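Long-range contact in alpha-glucosidase (Pseudoalteromonas sp. K8, PDB 5HQA), which probably hydrolyses alpha-glucosidic bonds as a chloride-activated, calcium-binding glycoside hydrolase of family 97: residues Q548-I558 and F570-Y580. Sequence-based numbering, arbitrary orientation. Where two conformers were deposited one is given.
Sequences QDVPTDWQQSI and FARKERKRDKY
Trp554 and Arg572 meet across an antiparallel beta hairpin, strands 554-563 and 567-574, at the edge of the C-terminal sheet. The straight aliphatic part of Arg572 crosses the indole at about a right angle and sets CD over one face, 3.5 Å from the centroid of the five-membered ring; CB lies over the same face. A long side chain suits this place, since beyond the ring NH1 donates to Ser557 OG (2.9 Å), which also bonds Glu72 O, while NE reaches Val521 O. With only the methyl of an alanine at Trp554, the Arg572 methylenes are likely to lose the face they rest on and a gap to open beside CB and CD. Next along, Gln555 and Gln556 both face Lys573 in a classic beta bulge, and Lys573 O takes a short bond from Gln555 N (2.7 Å) and a weak one from Gln556 N. The extended Gln555 chain crosses Lys573 obliquely, and in the conformer given NE2 donates a hydrogen bond to Glu574 O (2.9 Å), close to its own amide plane. Farther on, rigid Pro551 lays CB over the Tyr580 ring, 3.7 Å from its centroid, while Asp549 O lies in the ring plane, 3.5 Å from Tyr580 CE1.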
# COMPACT_ATOMS: atom_id res chain seq x y z
N GLN A 548 2.51 -17.17 15.28
CA GLN A 548 3.27 -16.79 16.46
C GLN A 548 4.74 -16.58 16.12
O GLN A 548 5.39 -15.71 16.71
CB GLN A 548 3.15 -17.85 17.54
CG GLN A 548 1.77 -17.96 18.15
CD GLN A 548 1.72 -19.09 19.15
OE1 GLN A 548 1.41 -20.22 18.80
NE2 GLN A 548 2.05 -18.79 20.40
N ASP A 549 5.28 -17.36 15.18
CA ASP A 549 6.70 -17.29 14.88
C ASP A 549 7.06 -16.14 13.94
O ASP A 549 8.15 -15.58 14.05
CB ASP A 549 7.19 -18.60 14.26
CG ASP A 549 7.31 -19.75 15.25
OD1 ASP A 549 7.14 -19.54 16.48
OD2 ASP A 549 7.60 -20.87 14.79
N VAL A 550 6.17 -15.79 13.02
CA VAL A 550 6.61 -15.02 11.85
C VAL A 550 6.87 -13.57 12.25
O VAL A 550 6.08 -12.96 12.98
CB VAL A 550 5.58 -15.13 10.71
CG1 VAL A 550 4.23 -14.46 11.06
CG2 VAL A 550 6.16 -14.58 9.39
N PRO A 551 7.98 -12.97 11.81
CA PRO A 551 8.24 -11.55 12.06
C PRO A 551 7.48 -10.68 11.06
O PRO A 551 6.82 -11.18 10.14
CB PRO A 551 9.76 -11.43 11.89
CG PRO A 551 10.12 -12.53 10.95
CD PRO A 551 9.13 -13.65 11.18
N THR A 552 7.57 -9.36 11.26
CA THR A 552 6.95 -8.38 10.37
C THR A 552 7.97 -7.34 9.90
O THR A 552 7.58 -6.33 9.30
CB THR A 552 5.78 -7.66 11.04
OG1 THR A 552 6.27 -6.78 12.06
CG2 THR A 552 4.81 -8.66 11.68
N ASP A 553 9.25 -7.57 10.15
CA ASP A 553 10.29 -6.61 9.84
C ASP A 553 11.47 -7.39 9.29
O ASP A 553 11.89 -8.39 9.88
CB ASP A 553 10.68 -5.82 11.10
CG ASP A 553 11.53 -4.60 10.80
OD1 ASP A 553 12.33 -4.23 11.68
OD2 ASP A 553 11.39 -4.03 9.70
N TRP A 554 11.99 -6.95 8.15
CA TRP A 554 12.84 -7.81 7.34
C TRP A 554 14.12 -7.09 6.97
O TRP A 554 14.09 -5.91 6.61
CB TRP A 554 12.10 -8.23 6.06
CG TRP A 554 10.73 -8.77 6.32
CD1 TRP A 554 9.53 -8.11 6.19
CD2 TRP A 554 10.40 -10.10 6.74
NE1 TRP A 554 8.49 -8.94 6.52
CE2 TRP A 554 8.99 -10.17 6.86
CE3 TRP A 554 11.16 -11.24 7.04
CZ2 TRP A 554 8.33 -11.34 7.25
CZ3 TRP A 554 10.50 -12.41 7.42
CH2 TRP A 554 9.10 -12.44 7.53
N GLN A 555 15.25 -7.79 7.08
CA GLN A 555 16.47 -7.16 6.57
C GLN A 555 16.63 -7.34 5.07
O GLN A 555 17.33 -6.54 4.44
CB GLN A 555 17.71 -7.68 7.30
CG GLN A 555 17.85 -9.17 7.40
CD GLN A 555 19.20 -9.55 7.98
OE1 GLN A 555 20.23 -9.05 7.53
NE2 GLN A 555 19.20 -10.40 9.01
N GLN A 556 15.98 -8.34 4.47
CA GLN A 556 15.99 -8.49 3.02
C GLN A 556 14.70 -9.18 2.57
O GLN A 556 14.11 -9.96 3.32
CB GLN A 556 17.22 -9.28 2.53
CG GLN A 556 17.43 -9.26 1.01
CD GLN A 556 17.40 -7.84 0.41
OE1 GLN A 556 16.34 -7.32 0.06
NE2 GLN A 556 18.58 -7.21 0.31
N SER A 557 14.26 -8.85 1.36
CA SER A 557 13.09 -9.47 0.74
C SER A 557 13.42 -9.74 -0.72
O SER A 557 14.12 -8.95 -1.36
CB SER A 557 11.84 -8.57 0.82
OG SER A 557 11.39 -8.40 2.15
N ILE A 558 12.91 -10.86 -1.25
CA ILE A 558 13.11 -11.23 -2.66
C ILE A 558 11.85 -11.91 -3.15
O ILE A 558 11.49 -12.99 -2.66
CB ILE A 558 14.29 -12.19 -2.88
CG1 ILE A 558 15.52 -11.75 -2.08
CG2 ILE A 558 14.61 -12.28 -4.37
CD1 ILE A 558 16.55 -12.85 -1.90
N PHE A 570 7.57 -15.34 -2.27
CA PHE A 570 8.45 -14.40 -1.57
C PHE A 570 9.34 -15.16 -0.61
O PHE A 570 8.89 -16.09 0.06
CB PHE A 570 7.64 -13.38 -0.77
CG PHE A 570 7.63 -11.99 -1.34
CD1 PHE A 570 8.73 -11.16 -1.20
CD2 PHE A 570 6.49 -11.50 -1.97
CE1 PHE A 570 8.71 -9.86 -1.71
CE2 PHE A 570 6.46 -10.21 -2.47
CZ PHE A 570 7.57 -9.39 -2.33
N ALA A 571 10.61 -14.77 -0.55
CA ALA A 571 11.51 -15.15 0.53
C ALA A 571 12.00 -13.89 1.23
O ALA A 571 12.37 -12.91 0.56
CB ALA A 571 12.70 -15.97 0.00
N ARG A 572 11.97 -13.88 2.56
CA ARG A 572 12.40 -12.71 3.32
C ARG A 572 13.23 -13.15 4.53
O ARG A 572 12.93 -14.17 5.16
CB ARG A 572 11.21 -11.87 3.80
CG ARG A 572 10.20 -11.50 2.73
CD ARG A 572 9.13 -10.60 3.32
NE ARG A 572 7.94 -10.47 2.47
CZ ARG A 572 7.66 -9.41 1.71
NH1 ARG A 572 8.49 -8.38 1.67
NH2 ARG A 572 6.54 -9.39 0.99
N LYS A 573 14.26 -12.37 4.84
CA LYS A 573 15.13 -12.65 5.97
C LYS A 573 14.79 -11.69 7.11
O LYS A 573 14.73 -10.48 6.89
CB LYS A 573 16.61 -12.51 5.59
CG LYS A 573 17.55 -13.15 6.60
CD LYS A 573 19.02 -12.95 6.22
CE LYS A 573 19.93 -13.69 7.20
NZ LYS A 573 21.37 -13.51 6.88
N GLU A 574 14.58 -12.23 8.31
CA GLU A 574 14.11 -11.41 9.41
C GLU A 574 15.16 -10.38 9.80
O GLU A 574 16.36 -10.64 9.75
CB GLU A 574 13.76 -12.28 10.61
CG GLU A 574 14.96 -12.90 11.25
CD GLU A 574 14.59 -13.93 12.30
OE1 GLU A 574 13.38 -14.20 12.46
OE2 GLU A 574 15.51 -14.46 12.94
N ARG A 575 14.69 -9.20 10.18
CA ARG A 575 15.59 -8.20 10.73
C ARG A 575 15.89 -8.52 12.19
O ARG A 575 15.00 -8.93 12.94
CB ARG A 575 14.98 -6.80 10.62
CG ARG A 575 15.85 -5.71 11.23
CD ARG A 575 16.05 -4.60 10.24
NE ARG A 575 16.77 -3.45 10.77
CZ ARG A 575 16.58 -2.21 10.32
NH1 ARG A 575 15.69 -2.00 9.37
NH2 ARG A 575 17.27 -1.20 10.84
N LYS A 576 17.15 -8.32 12.60
CA LYS A 576 17.53 -8.51 13.99
C LYS A 576 16.93 -7.40 14.85
O LYS A 576 17.29 -6.23 14.71
CB LYS A 576 19.05 -8.54 14.14
CG LYS A 576 19.50 -8.62 15.58
CD LYS A 576 21.01 -8.73 15.66
CE LYS A 576 21.46 -8.80 17.11
NZ LYS A 576 22.91 -9.12 17.21
N ARG A 577 16.02 -7.79 15.74
CA ARG A 577 15.22 -6.86 16.52
C ARG A 577 14.36 -7.67 17.48
O ARG A 577 13.83 -8.72 17.08
CB ARG A 577 14.33 -5.99 15.61
CG ARG A 577 13.66 -4.83 16.34
CD ARG A 577 12.41 -4.27 15.62
NE ARG A 577 11.87 -3.12 16.37
CZ ARG A 577 11.88 -1.86 15.95
NH1 ARG A 577 12.37 -1.57 14.75
NH2 ARG A 577 11.40 -0.89 16.72
N ASP A 578 14.21 -7.22 18.72
CA ASP A 578 13.28 -7.84 19.70
C ASP A 578 13.70 -9.29 19.87
O ASP A 578 14.89 -9.56 20.12
CB ASP A 578 11.83 -7.64 19.25
CG ASP A 578 11.45 -6.19 19.09
OD1 ASP A 578 11.95 -5.34 19.86
OD2 ASP A 578 10.63 -5.91 18.18
N LYS A 579 12.78 -10.25 19.74
CA LYS A 579 13.05 -11.67 19.90
C LYS A 579 13.75 -12.29 18.70
O LYS A 579 14.23 -13.42 18.80
CB LYS A 579 11.74 -12.42 20.14
CG LYS A 579 10.65 -12.04 19.16
CD LYS A 579 9.35 -12.81 19.40
CE LYS A 579 9.48 -14.30 19.07
NZ LYS A 579 8.17 -14.87 18.61
N TYR A 580 13.84 -11.57 17.58
CA TYR A 580 14.33 -12.14 16.34
C TYR A 580 15.84 -11.97 16.23
O TYR A 580 16.36 -10.85 16.33
CB TYR A 580 13.62 -11.48 15.16
CG TYR A 580 12.12 -11.60 15.30
CD1 TYR A 580 11.48 -12.81 15.04
CD2 TYR A 580 11.34 -10.53 15.73
CE1 TYR A 580 10.11 -12.95 15.17
CE2 TYR A 580 9.98 -10.66 15.87
CZ TYR A 580 9.37 -11.87 15.59
OH TYR A 580 8.00 -12.02 15.73
O HOH W 1 7.33 -17.70 18.65
O HOH W 2 13.76 -3.76 8.13
O HOH W 3 12.24 -8.78 12.81
O HOH W 4 13.75 -2.40 12.64
O HOH W 5 22.12 -10.85 7.35